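Local coordinates for protein MmeI (Methylophilus methylotrophus, PDB 5HR4) that recognises a specific DNA sequence as a Type IIL restriction-modification enzyme, probably methylating adenine at N6 with S-adenosyl-L-methionine as methyl donor, at residues K171-L176 and A185-L190; T202-K207 and P255-K260; D331-E336 and K352-L357; N405-F410 and L450-H455; T527-R532 and G588-D593. All blocks are in the same frame, centred on the assembly; numbering follows the deposited sequence.

Contact 1 (K171-L176 and A185-L190); sequences KLHDTL and ALELYL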
# COMPACT_ATOMS: atom_id res chain seq x y z
N LYS A 171 -14.25 -12.47 16.67
CA LYS A 171 -14.53 -13.91 16.75
C LYS A 171 -16.00 -14.17 17.08
O LYS A 171 -16.59 -15.15 16.61
CB LYS A 171 -13.60 -14.60 17.75
N LEU A 172 -16.61 -13.29 17.88
CA LEU A 172 -18.05 -13.38 18.11
C LEU A 172 -18.81 -13.31 16.80
O LEU A 172 -19.71 -14.12 16.54
CB LEU A 172 -18.49 -12.25 19.04
CG LEU A 172 -19.98 -12.22 19.33
CD1 LEU A 172 -20.33 -13.45 20.12
CD2 LEU A 172 -20.36 -10.91 20.07
N HIS A 173 -18.44 -12.34 15.96
CA HIS A 173 -19.02 -12.22 14.62
C HIS A 173 -18.93 -13.53 13.85
O HIS A 173 -19.94 -14.08 13.42
CB HIS A 173 -18.32 -11.08 13.90
CG HIS A 173 -18.55 -11.05 12.42
ND1 HIS A 173 -18.03 -12.00 11.56
CD2 HIS A 173 -19.18 -10.14 11.64
CE1 HIS A 173 -18.36 -11.69 10.32
NE2 HIS A 173 -19.05 -10.56 10.34
N ASP A 174 -17.72 -14.06 13.68
CA ASP A 174 -17.56 -15.30 12.92
C ASP A 174 -18.23 -16.48 13.63
O ASP A 174 -18.68 -17.42 12.96
CB ASP A 174 -16.07 -15.60 12.68
CG ASP A 174 -15.42 -14.60 11.72
OD1 ASP A 174 -16.13 -13.98 10.89
OD2 ASP A 174 -14.17 -14.46 11.79
N THR A 175 -18.29 -16.46 14.96
CA THR A 175 -19.03 -17.49 15.68
C THR A 175 -20.52 -17.45 15.36
O THR A 175 -21.15 -18.48 15.13
CB THR A 175 -18.80 -17.32 17.18
OG1 THR A 175 -17.39 -17.20 17.42
CG2 THR A 175 -19.35 -18.51 17.96
N LEU A 176 -21.10 -16.24 15.36
CA LEU A 176 -22.45 -16.07 14.87
C LEU A 176 -22.57 -16.45 13.40
O LEU A 176 -23.54 -17.10 13.00
CB LEU A 176 -22.89 -14.62 15.09
CG LEU A 176 -23.66 -14.38 16.38
CD1 LEU A 176 -23.68 -12.90 16.70
CD2 LEU A 176 -25.08 -14.93 16.20
N ALA A 185 -27.95 -9.01 8.02
CA ALA A 185 -28.33 -9.03 9.43
C ALA A 185 -27.10 -9.11 10.31
O ALA A 185 -26.94 -8.34 11.26
CB ALA A 185 -29.29 -10.18 9.73
N LEU A 186 -26.17 -10.02 9.98
CA LEU A 186 -24.99 -10.19 10.82
C LEU A 186 -24.22 -8.87 10.98
O LEU A 186 -23.98 -8.43 12.11
CB LEU A 186 -24.09 -11.28 10.23
CG LEU A 186 -22.79 -11.50 10.98
CD1 LEU A 186 -23.04 -12.05 12.38
CD2 LEU A 186 -21.87 -12.41 10.19
N GLU A 187 -23.88 -8.22 9.86
CA GLU A 187 -23.10 -7.00 9.90
C GLU A 187 -23.76 -5.93 10.75
O GLU A 187 -23.10 -5.24 11.54
CB GLU A 187 -22.87 -6.46 8.49
CG GLU A 187 -22.60 -7.49 7.41
CD GLU A 187 -21.41 -8.41 7.69
OE1 GLU A 187 -21.20 -9.38 6.92
OE2 GLU A 187 -20.69 -8.17 8.69
N LEU A 188 -25.08 -5.75 10.60
CA LEU A 188 -25.76 -4.70 11.35
C LEU A 188 -26.07 -5.14 12.78
O LEU A 188 -26.08 -4.30 13.69
CB LEU A 188 -27.03 -4.28 10.62
CG LEU A 188 -28.09 -3.34 11.20
CD1 LEU A 188 -27.51 -2.07 11.79
CD2 LEU A 188 -29.03 -2.99 10.08
N TYR A 189 -26.32 -6.43 13.00
CA TYR A 189 -26.44 -6.92 14.38
C TYR A 189 -25.22 -6.53 15.19
O TYR A 189 -25.33 -5.99 16.29
CB TYR A 189 -26.62 -8.43 14.38
CG TYR A 189 -27.27 -9.01 15.62
CD1 TYR A 189 -26.51 -9.34 16.74
CD2 TYR A 189 -28.64 -9.28 15.66
CE1 TYR A 189 -27.09 -9.88 17.87
CE2 TYR A 189 -29.22 -9.81 16.79
CZ TYR A 189 -28.45 -10.11 17.90
OH TYR A 189 -29.04 -10.66 19.03
N LEU A 190 -24.03 -6.76 14.62
CA LEU A 190 -22.80 -6.62 15.40
C LEU A 190 -22.48 -5.15 15.64
O LEU A 190 -22.20 -4.73 16.77
CB LEU A 190 -21.66 -7.32 14.66
CG LEU A 190 -20.47 -7.67 15.55
CD1 LEU A 190 -20.70 -9.01 16.28
CD2 LEU A 190 -19.19 -7.69 14.73
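In the helical hairpin made by helices 163-178 and 183-200, His173 on the first arm meets Leu186, Glu187 and Leu190 on the second. The two short segments run roughly antiparallel, at 145°, their axes 10.5 Å apart at the closest point, so side chains rather than backbones fill the interface. His173 is the centrepiece: with chi1 at 165° its CG points away from the backbone N, and the imidazole extends across to the other helix. One ring face receives a CH-pi contact from Leu186, whose CD2 sits 3.7 Å from the centroid of the His173 ring, displaced toward the rim. At the edge of the ring, on the side of its stem, Leu190 CD2 packs on His173 CB at 3.6 Å. One turn further on, Leu176 CB touches Leu186 CD1 at 3.7 Å and prolongs the apolar seam.

Both ring nitrogens of His173 look at carboxylates near the ring plane. His173 ND1 donates to Asp174 OD1 at 2.8 Å, reaching that oxygen from above the carboxylate plane. Across the hairpin, His173 NE2 makes a weak bond of 3.3 Å to Glu187 OE2, with an N-H...O angle of 146°. Phe417 of helix 416-440 also meets the imidazole, its plane inclined to it. The histidine is restrained in its rotation, chiefly by the Asp174 bond and the leucine packing, and the two negative neighbours would be expected to favour a protonated imidazolium.

Contact 2 (T202-K207 and P255-K260); sequences TTIFEK and PYINGK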
# COMPACT_ATOMS: atom_id res chain seq x y z
N THR A 202 -20.56 5.22 28.57
CA THR A 202 -20.68 6.66 28.50
C THR A 202 -22.03 6.99 29.12
O THR A 202 -22.66 6.15 29.79
CB THR A 202 -20.51 7.11 27.04
OG1 THR A 202 -19.24 6.63 26.56
CG2 THR A 202 -20.53 8.62 26.94
N THR A 203 -22.50 8.21 28.92
CA THR A 203 -23.74 8.64 29.51
C THR A 203 -24.94 8.44 28.59
O THR A 203 -26.00 9.02 28.84
CB THR A 203 -23.62 10.09 29.93
OG1 THR A 203 -23.12 10.84 28.81
CG2 THR A 203 -22.63 10.19 31.08
N ILE A 204 -24.78 7.66 27.52
CA ILE A 204 -25.90 7.44 26.61
C ILE A 204 -26.94 6.53 27.25
O ILE A 204 -28.12 6.89 27.34
CB ILE A 204 -25.41 6.86 25.27
CG1 ILE A 204 -24.47 7.86 24.60
CG2 ILE A 204 -26.60 6.60 24.39
CD1 ILE A 204 -23.96 7.40 23.27
N PHE A 205 -26.53 5.34 27.68
CA PHE A 205 -27.26 4.58 28.68
C PHE A 205 -26.71 4.93 30.06
O PHE A 205 -25.56 5.36 30.19
CB PHE A 205 -27.10 3.06 28.49
CG PHE A 205 -27.46 2.54 27.12
CD1 PHE A 205 -28.10 3.33 26.18
CD2 PHE A 205 -27.16 1.23 26.79
CE1 PHE A 205 -28.42 2.82 24.93
CE2 PHE A 205 -27.49 0.71 25.54
CZ PHE A 205 -28.12 1.51 24.61
N GLU A 206 -27.54 4.73 31.08
CA GLU A 206 -27.03 4.67 32.44
C GLU A 206 -25.88 3.68 32.50
O GLU A 206 -25.90 2.65 31.83
CB GLU A 206 -28.10 4.22 33.43
CG GLU A 206 -29.25 5.17 33.68
CD GLU A 206 -30.26 4.57 34.67
OE1 GLU A 206 -29.80 3.95 35.66
OE2 GLU A 206 -31.49 4.67 34.44
N LYS A 207 -24.88 3.99 33.33
CA LYS A 207 -23.65 3.22 33.38
C LYS A 207 -23.94 1.73 33.49
O LYS A 207 -24.65 1.29 34.40
CB LYS A 207 -22.79 3.69 34.56
CG LYS A 207 -21.32 3.29 34.44
CD LYS A 207 -20.39 4.37 35.02
CE LYS A 207 -18.92 4.10 34.62
NZ LYS A 207 -17.95 5.07 35.22
N PRO A 255 -32.69 4.61 26.41
CA PRO A 255 -33.20 5.78 25.69
C PRO A 255 -33.63 5.40 24.29
O PRO A 255 -33.25 4.36 23.76
CB PRO A 255 -31.99 6.72 25.65
CG PRO A 255 -30.80 5.74 25.59
CD PRO A 255 -31.21 4.56 26.44
N TYR A 256 -34.40 6.30 23.68
CA TYR A 256 -34.68 6.24 22.25
C TYR A 256 -33.45 6.72 21.46
O TYR A 256 -32.89 7.79 21.75
CB TYR A 256 -35.92 7.09 21.96
CG TYR A 256 -36.20 7.43 20.51
CD1 TYR A 256 -36.53 6.44 19.58
CD2 TYR A 256 -36.18 8.75 20.07
CE1 TYR A 256 -36.80 6.76 18.24
CE2 TYR A 256 -36.45 9.09 18.74
CZ TYR A 256 -36.76 8.09 17.83
OH TYR A 256 -37.02 8.44 16.50
N ILE A 257 -33.02 5.92 20.48
CA ILE A 257 -31.80 6.21 19.72
C ILE A 257 -32.10 6.50 18.24
O ILE A 257 -31.60 7.49 17.68
CB ILE A 257 -30.78 5.06 19.86
CG1 ILE A 257 -30.48 4.80 21.34
CG2 ILE A 257 -29.49 5.39 19.15
CD1 ILE A 257 -29.51 5.83 21.91
N ASN A 258 -32.84 5.62 17.58
CA ASN A 258 -33.39 5.80 16.21
C ASN A 258 -32.24 5.88 15.21
O ASN A 258 -31.28 5.10 15.30
CB ASN A 258 -34.27 6.98 16.14
CG ASN A 258 -35.02 7.09 14.82
OD1 ASN A 258 -35.54 8.16 14.50
ND2 ASN A 258 -35.09 5.97 14.04
N GLY A 259 -32.32 6.79 14.24
CA GLY A 259 -31.27 6.84 13.24
C GLY A 259 -31.30 5.63 12.33
O GLY A 259 -31.85 4.59 12.71
N LYS A 260 -30.71 5.73 11.13
CA LYS A 260 -30.54 4.59 10.22
C LYS A 260 -30.00 3.34 10.92
O LYS A 260 -30.11 2.23 10.39
CB LYS A 260 -29.59 4.98 9.08
CG LYS A 260 -29.62 4.07 7.86
CD LYS A 260 -28.47 4.43 6.92
CE LYS A 260 -28.22 3.32 5.90
NZ LYS A 260 -27.01 3.57 5.07
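Phe205 lies across the ring of Pro255, and its side chain can be followed outward from the backbone. CB leaves the main chain with CG on the side opposite the carbonyl carbon (chi1 -54°), and the small chi2 of -11° turns CD1 back toward CA. The first ring atom to touch is Phe205 CD1, which lies 3.4 Å from Pro255 CD and also meets Pro255 CG. Next along the ring, Phe205 CE1 keeps the same company, 3.6 Å from Pro255 CD. Phe205 CE1 also comes within 4.4 Å of Ile257 CD1, which lies at the ring edge, near its plane. The two side chains, Phe205 and Pro255, cross at about a right angle. Phe254 meets the phenylalanine ring edge-to-face, and Ala199 of helix 183-200 also packs on it.

Ile204 adds a second layer. Its CG2 branch touches Ile257 CD1 at 3.9 Å, the two isoleucines likewise crossing almost perpendicularly, while its backbone O approaches Pro255 CG. Ile204 also leans on Phe198 and Ala199, which fastens the loop to the helix it leaves. The loop follows directly on Asp201, a calcium ligand, and the Phe205 side chain is about 10 Å from the ion. Everything that meets between the two loops is hydrocarbon apart from the Ile204 carbonyl, so they are held by the fit of their apolar surfaces, and the chemistry gives this pairing little directional grip.

Contact 3 (D331-E336 and K352-L357); sequences DELWVE and KKLRGL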
# COMPACT_ATOMS: atom_id res chain seq x y z
N ASP A 331 -3.89 21.87 8.17
CA ASP A 331 -2.97 22.93 8.55
C ASP A 331 -3.47 24.29 8.06
O ASP A 331 -3.42 25.28 8.81
CB ASP A 331 -1.57 22.67 8.01
CG ASP A 331 -0.85 21.52 8.73
OD1 ASP A 331 -1.30 21.14 9.85
OD2 ASP A 331 0.16 20.99 8.19
N GLU A 332 -3.96 24.38 6.82
CA GLU A 332 -4.40 25.69 6.35
C GLU A 332 -5.59 26.18 7.15
O GLU A 332 -5.72 27.39 7.40
CB GLU A 332 -4.73 25.69 4.86
N LEU A 333 -6.43 25.27 7.63
CA LEU A 333 -7.56 25.67 8.47
C LEU A 333 -7.11 26.21 9.82
O LEU A 333 -7.82 27.02 10.43
CB LEU A 333 -8.51 24.49 8.67
CG LEU A 333 -9.31 24.06 7.44
CD1 LEU A 333 -10.21 22.90 7.81
CD2 LEU A 333 -10.13 25.21 6.90
N TRP A 334 -5.94 25.80 10.31
CA TRP A 334 -5.47 26.37 11.58
C TRP A 334 -4.78 27.71 11.37
O TRP A 334 -4.93 28.63 12.19
CB TRP A 334 -4.56 25.37 12.29
CG TRP A 334 -5.35 24.39 13.06
CD1 TRP A 334 -5.70 23.12 12.67
CD2 TRP A 334 -5.94 24.59 14.34
NE1 TRP A 334 -6.45 22.52 13.65
CE2 TRP A 334 -6.61 23.40 14.68
CE3 TRP A 334 -5.94 25.65 15.24
CZ2 TRP A 334 -7.29 23.25 15.89
CZ3 TRP A 334 -6.60 25.50 16.44
CH2 TRP A 334 -7.27 24.31 16.75
N VAL A 335 -4.03 27.86 10.28
CA VAL A 335 -3.50 29.18 9.97
C VAL A 335 -4.66 30.16 9.81
O VAL A 335 -4.68 31.22 10.45
CB VAL A 335 -2.60 29.13 8.72
CG1 VAL A 335 -2.26 30.53 8.21
CG2 VAL A 335 -1.33 28.37 9.03
N GLU A 336 -5.65 29.81 9.01
CA GLU A 336 -6.78 30.72 8.81
C GLU A 336 -7.47 31.02 10.13
O GLU A 336 -7.81 32.18 10.40
CB GLU A 336 -7.77 30.14 7.80
CG GLU A 336 -8.95 31.06 7.43
CD GLU A 336 -9.93 30.41 6.45
OE1 GLU A 336 -9.60 29.30 5.95
OE2 GLU A 336 -11.02 30.98 6.18
N LYS A 352 -19.19 29.10 9.22
CA LYS A 352 -20.04 28.66 8.12
C LYS A 352 -19.22 27.97 7.04
O LYS A 352 -19.69 26.99 6.44
CB LYS A 352 -20.81 29.84 7.52
N LYS A 353 -17.98 28.42 6.82
CA LYS A 353 -17.11 27.71 5.89
C LYS A 353 -16.79 26.31 6.38
O LYS A 353 -16.74 25.37 5.59
CB LYS A 353 -15.82 28.49 5.63
CG LYS A 353 -15.08 28.00 4.38
CD LYS A 353 -13.59 27.77 4.61
CE LYS A 353 -12.78 29.02 4.32
NZ LYS A 353 -11.31 28.79 4.44
N LEU A 354 -16.56 26.14 7.69
CA LEU A 354 -16.30 24.80 8.22
C LEU A 354 -17.53 23.91 8.06
O LEU A 354 -17.40 22.74 7.69
CB LEU A 354 -15.85 24.86 9.68
CG LEU A 354 -14.45 25.46 9.95
CD1 LEU A 354 -14.11 25.52 11.43
CD2 LEU A 354 -13.37 24.70 9.23
N ARG A 355 -18.73 24.45 8.30
CA ARG A 355 -19.94 23.64 8.21
C ARG A 355 -20.19 23.13 6.80
O ARG A 355 -20.78 22.05 6.62
CB ARG A 355 -21.16 24.44 8.69
CG ARG A 355 -22.51 23.71 8.54
CD ARG A 355 -22.56 22.39 9.31
NE ARG A 355 -23.85 21.73 9.16
CZ ARG A 355 -24.05 20.41 9.10
NH1 ARG A 355 -23.03 19.56 9.18
NH2 ARG A 355 -25.27 19.93 8.97
N GLY A 356 -19.76 23.87 5.78
CA GLY A 356 -20.04 23.50 4.40
C GLY A 356 -19.00 22.64 3.73
O GLY A 356 -19.10 22.41 2.52
N LEU A 357 -17.99 22.15 4.46
CA LEU A 357 -16.93 21.32 3.89
C LEU A 357 -17.37 19.86 3.84
O LEU A 357 -17.89 19.34 4.83
CB LEU A 357 -15.65 21.44 4.72
CG LEU A 357 -14.79 22.70 4.75
CD1 LEU A 357 -13.65 22.44 5.72
CD2 LEU A 357 -14.24 23.06 3.38
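Apolar contact comes first, and it centres on Leu333, whose CD1 meets Leu354 CD2 at 3.9 Å. Leu333 CD2 lies almost equally close to that same methyl, so the Leu354 tip fits against both branches as the two side chains slide past each other in opposite senses. Leu357, just beyond the end of the second helix, reaches Leu333 tip to tip, with CD1 to CD1 at 4.1 Å. Leu380 of helix 368-388 touches both Leu333 and Leu354 and closes the cluster.

The charged contact is a salt bridge between Glu336 and Lys353, one turn along. Glu336 stretches straight out, its CG anti to the backbone N (chi1 -176°), and meets an incoming lysine whose chain bends twice on the way. The modelled distance from Lys353 NZ to Glu336 OE1, 2.3 Å, is too short to be taken literally, and Glu336 OE2 lies close to the same nitrogen, so which oxygen is preferred remains doubtful.

Leucines inside and an ion pair toward the exposed border make up the interface between helices 318-340 and 344-355. The two run in roughly opposite directions as a helical hairpin, whose second arm leads into strand 359-361 of the methyltransferase sheet.

Contact 4 (N405-F410 and L450-H455); sequences NVDQFF and LKSTPH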
# COMPACT_ATOMS: atom_id res chain seq x y z
N ASN A 405 -21.04 18.22 11.73
CA ASN A 405 -21.79 16.99 11.95
C ASN A 405 -21.44 15.97 10.88
O ASN A 405 -20.88 16.29 9.83
CB ASN A 405 -23.30 17.25 11.99
CG ASN A 405 -24.02 16.40 13.03
OD1 ASN A 405 -23.58 15.29 13.38
ND2 ASN A 405 -25.14 16.90 13.52
N VAL A 406 -21.82 14.72 11.16
CA VAL A 406 -21.48 13.59 10.30
C VAL A 406 -22.08 13.70 8.91
O VAL A 406 -21.55 13.10 7.97
CB VAL A 406 -21.92 12.28 10.99
CG1 VAL A 406 -21.18 12.14 12.31
CG2 VAL A 406 -23.42 12.31 11.26
N ASP A 407 -23.14 14.46 8.73
CA ASP A 407 -23.65 14.56 7.34
C ASP A 407 -22.67 15.22 6.41
O ASP A 407 -23.02 15.49 5.27
CB ASP A 407 -25.00 15.29 7.29
CG ASP A 407 -24.99 16.64 8.01
OD1 ASP A 407 -23.92 17.27 8.15
OD2 ASP A 407 -26.09 17.09 8.42
N GLN A 408 -21.45 15.53 6.81
CA GLN A 408 -20.46 16.10 5.91
C GLN A 408 -19.50 15.05 5.36
O GLN A 408 -18.59 15.40 4.60
CB GLN A 408 -19.68 17.21 6.63
CG GLN A 408 -20.59 18.21 7.32
CD GLN A 408 -19.86 19.21 8.22
OE1 GLN A 408 -20.29 19.47 9.34
NE2 GLN A 408 -18.76 19.77 7.73
N PHE A 409 -19.71 13.77 5.68
CA PHE A 409 -18.75 12.74 5.32
C PHE A 409 -19.39 11.66 4.45
O PHE A 409 -20.51 11.21 4.72
CB PHE A 409 -18.11 12.18 6.58
CG PHE A 409 -17.33 13.21 7.34
CD1 PHE A 409 -17.96 14.08 8.21
CD2 PHE A 409 -15.96 13.34 7.12
CE1 PHE A 409 -17.21 15.07 8.90
CE2 PHE A 409 -15.22 14.31 7.79
CZ PHE A 409 -15.86 15.18 8.68
N PHE A 410 -18.66 11.28 3.40
CA PHE A 410 -19.14 10.48 2.29
C PHE A 410 -18.10 9.41 1.99
O PHE A 410 -16.90 9.71 1.99
CB PHE A 410 -19.37 11.35 1.04
CG PHE A 410 -20.43 12.42 1.20
CD1 PHE A 410 -20.14 13.66 1.76
CD2 PHE A 410 -21.73 12.19 0.76
CE1 PHE A 410 -21.13 14.65 1.90
CE2 PHE A 410 -22.73 13.17 0.90
CZ PHE A 410 -22.42 14.39 1.48
N LEU A 450 -30.19 9.77 17.09
CA LEU A 450 -29.34 9.96 15.93
C LEU A 450 -30.15 10.59 14.81
O LEU A 450 -30.88 9.91 14.09
CB LEU A 450 -28.75 8.61 15.52
CG LEU A 450 -27.88 7.99 16.63
CD1 LEU A 450 -27.50 6.54 16.32
CD2 LEU A 450 -26.62 8.85 16.87
N LYS A 451 -30.04 11.91 14.65
CA LYS A 451 -30.75 12.59 13.58
C LYS A 451 -29.89 12.88 12.35
O LYS A 451 -30.43 13.13 11.27
CB LYS A 451 -31.35 13.90 14.10
N SER A 452 -28.57 12.86 12.48
CA SER A 452 -27.66 13.14 11.38
C SER A 452 -27.03 11.83 10.94
O SER A 452 -26.74 10.95 11.77
CB SER A 452 -26.57 14.13 11.84
OG SER A 452 -26.19 15.02 10.79
N THR A 453 -26.87 11.65 9.63
CA THR A 453 -26.28 10.39 9.23
C THR A 453 -25.21 10.60 8.16
O THR A 453 -25.38 11.41 7.24
CB THR A 453 -27.35 9.39 8.72
OG1 THR A 453 -27.76 9.74 7.40
CG2 THR A 453 -28.57 9.37 9.65
N PRO A 454 -24.08 9.89 8.29
CA PRO A 454 -23.09 9.85 7.22
C PRO A 454 -23.68 9.30 5.94
O PRO A 454 -24.81 8.80 5.90
CB PRO A 454 -22.00 8.92 7.74
CG PRO A 454 -22.28 8.73 9.18
CD PRO A 454 -23.69 9.10 9.47
N HIS A 455 -22.89 9.37 4.88
CA HIS A 455 -23.29 8.92 3.56
C HIS A 455 -22.25 7.92 3.05
O HIS A 455 -21.52 8.19 2.09
CB HIS A 455 -23.46 10.11 2.62
CG HIS A 455 -24.45 11.12 3.11
ND1 HIS A 455 -24.08 12.34 3.64
CD2 HIS A 455 -25.81 11.09 3.15
CE1 HIS A 455 -25.16 13.02 3.99
NE2 HIS A 455 -26.22 12.28 3.70
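Phe410 and His455 form a parallel beta bridge, in which His455 N donates to Phe409 O at 3.0 Å. Both side chains leave the sheet on the same face and lie side by side, pointing the same way. Their ring planes are 16° apart with centroids separated by 4.5 Å, but they are slid so far that they barely overlap; His455 ND1 is the atom that comes over the Phe410 ring, 3.2 Å from Phe410 CE2. At the imidazole edge, in its plane, His455 CE1 approaches the Asp407 carbonyl O at 3.5 Å.

In the 3-10 turn ahead of the strand, Val406 CG2 packs on Pro454 CD, 3.7 Å away. Ser452 sits between Asn405 and Asp407: its OG is 3.1 Å from Asp407 OD2, though the angle is poor for a hydrogen bond. The Asp407 carboxylate has its firm partner in Arg355, through a salt bridge.

Strands 409-413 and 455-458 are joined through helix 416-440 as a beta-alpha-beta crossover, with 455-458 at the sheet edge. The strand order 3-2-1-4-5-7-6 in this part of the sheet is that of the Rossmann-like, AdoMet-dependent methyltransferase fold.

Contact 5 (T527-R532 and G588-D593); sequences TNANIR and GLKDSD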
# COMPACT_ATOMS: atom_id res chain seq x y z
N THR A 527 -15.37 18.56 -13.30
CA THR A 527 -16.48 19.51 -13.21
C THR A 527 -16.33 20.52 -12.08
O THR A 527 -17.18 21.41 -11.96
CB THR A 527 -17.82 18.76 -13.02
OG1 THR A 527 -17.78 17.98 -11.82
CG2 THR A 527 -18.11 17.82 -14.18
N ASN A 528 -15.29 20.42 -11.24
CA ASN A 528 -15.10 21.34 -10.11
C ASN A 528 -13.62 21.35 -9.70
O ASN A 528 -13.23 20.68 -8.74
CB ASN A 528 -16.01 20.96 -8.94
CG ASN A 528 -15.70 21.77 -7.66
OD1 ASN A 528 -14.92 22.73 -7.68
ND2 ASN A 528 -16.32 21.38 -6.53
N ALA A 529 -12.83 22.19 -10.38
CA ALA A 529 -11.40 22.34 -10.13
C ALA A 529 -11.04 22.80 -8.71
O ALA A 529 -9.86 22.98 -8.41
CB ALA A 529 -10.78 23.33 -11.12
N ASN A 530 -12.04 23.01 -7.86
CA ASN A 530 -11.74 23.40 -6.48
C ASN A 530 -11.47 22.21 -5.58
O ASN A 530 -10.97 22.39 -4.47
CB ASN A 530 -12.88 24.23 -5.90
CG ASN A 530 -12.77 25.69 -6.25
OD1 ASN A 530 -12.01 26.07 -7.16
ND2 ASN A 530 -13.51 26.54 -5.54
N ILE A 531 -11.80 21.02 -6.03
CA ILE A 531 -11.55 19.86 -5.20
C ILE A 531 -10.05 19.61 -5.16
O ILE A 531 -9.34 19.84 -6.15
CB ILE A 531 -12.32 18.65 -5.75
CG1 ILE A 531 -13.83 18.92 -5.70
CG2 ILE A 531 -11.90 17.38 -5.01
CD1 ILE A 531 -14.68 17.92 -6.50
N ARG A 532 -9.57 19.19 -3.99
CA ARG A 532 -8.20 18.77 -3.76
C ARG A 532 -8.21 17.31 -3.28
O ARG A 532 -9.05 16.93 -2.46
CB ARG A 532 -7.55 19.67 -2.73
N GLY A 588 -4.64 17.58 -7.93
CA GLY A 588 -5.84 18.32 -8.25
C GLY A 588 -5.65 18.99 -9.58
O GLY A 588 -4.68 18.74 -10.30
N LEU A 589 -6.58 19.89 -9.91
CA LEU A 589 -6.52 20.56 -11.20
C LEU A 589 -5.84 21.92 -11.13
O LEU A 589 -5.54 22.48 -12.19
CB LEU A 589 -7.92 20.69 -11.79
CG LEU A 589 -8.48 19.36 -12.33
CD1 LEU A 589 -9.64 19.61 -13.23
CD2 LEU A 589 -7.40 18.57 -13.06
N LYS A 590 -5.56 22.44 -9.93
CA LYS A 590 -4.88 23.71 -9.72
C LYS A 590 -3.43 23.47 -9.32
O LYS A 590 -3.17 22.81 -8.30
CB LYS A 590 -5.57 24.53 -8.63
CG LYS A 590 -7.06 24.69 -8.81
CD LYS A 590 -7.72 25.22 -7.56
CE LYS A 590 -9.03 25.93 -7.91
NZ LYS A 590 -9.46 26.91 -6.85
N ASP A 591 -2.49 24.02 -10.08
CA ASP A 591 -1.11 24.04 -9.61
C ASP A 591 -1.02 24.80 -8.29
O ASP A 591 -1.84 25.68 -7.99
CB ASP A 591 -0.19 24.71 -10.63
CG ASP A 591 -0.19 24.01 -11.97
OD1 ASP A 591 -1.08 23.14 -12.18
OD2 ASP A 591 0.68 24.33 -12.81
N SER A 592 -0.04 24.44 -7.49
CA SER A 592 0.24 25.11 -6.24
C SER A 592 1.55 25.85 -6.40
O SER A 592 2.51 25.30 -6.93
CB SER A 592 0.32 24.13 -5.07
OG SER A 592 0.07 24.77 -3.83
N ASP A 593 1.57 27.10 -5.95
CA ASP A 593 2.79 27.88 -6.03
C ASP A 593 3.83 27.43 -5.00
O ASP A 593 4.99 27.82 -5.11
CB ASP A 593 2.45 29.36 -5.87
CG ASP A 593 1.44 29.84 -6.92
OD1 ASP A 593 0.23 29.52 -6.80
OD2 ASP A 593 1.87 30.53 -7.87
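Lys590 reaches across to Asn530, its NZ donating to Asn530 OD1 at 2.7 Å. The ammonium group does not arrive on a lone pair of the amide oxygen: it stands above the carbonyl plane, 54° out of it. On the way the lysine chain, extended beyond CG, runs alongside the Ala529 carbonyl, so that CG, CD and CE all lie near the same oxygen; Lys590 CE is 3.1 Å from Ala529 O. Beside this polar strip is one apolar touch, Ala529 CB against Leu589 CB at 3.9 Å.

What holds Asn530 and Ala529 in place is a type I beta turn from Asn528 to Ile531, closed by Ile531 N to Asn528 O at 3.1 Å. Asn528 braces it further with an Asx turn: its side-chain OD1 accepts from Asn530 N at 2.9 Å. That same side chain is tied outward through ND2 to the backbone O of Ala472, which anchors the turn on a neighbouring loop. On the other segment, Lys590 O receives a hydrogen bond from Asn562 ND2 of strand 560-569, so the backbone from which the lysine sets out is fixed as well. Leu589 and Ile531 both lean on Ile525, a residue of the loop that follows helix 517-524.

The turn leads directly into strand 532-538. Residues 588-593 carry the chain from the end of strand 581-588 toward strand 595-599. Strands 532-538 and 581-588 are antiparallel neighbours in the methyltransferase sheet, and the contact lies just past the end where one begins and the other finishes.

Contact 4 lies within the methyltransferase sheet at its edge, contact 5 at the ends of two of its strands, and contact 3 on the helices that lead into it, whereas contacts 1 and 2 belong to the helical region beside it. Contacts 3 and 4, with centres 18 Å apart, are joined by Arg355, whose NH1 reaches Asp407 OD1 at 2.7 Å. Contacts 2 and 4, 17 Å apart between centres, meet where Ile257 O lies 2.7 Å from Leu450 N, a probable hydrogen bond. The Glu187 side chain of contact 1 is about 12 Å from the bound sinefungin, and that of Phe409 in contact 4 about 13 Å; the Phe205 side chain of contact 2 is about 10 Å from the calcium ion.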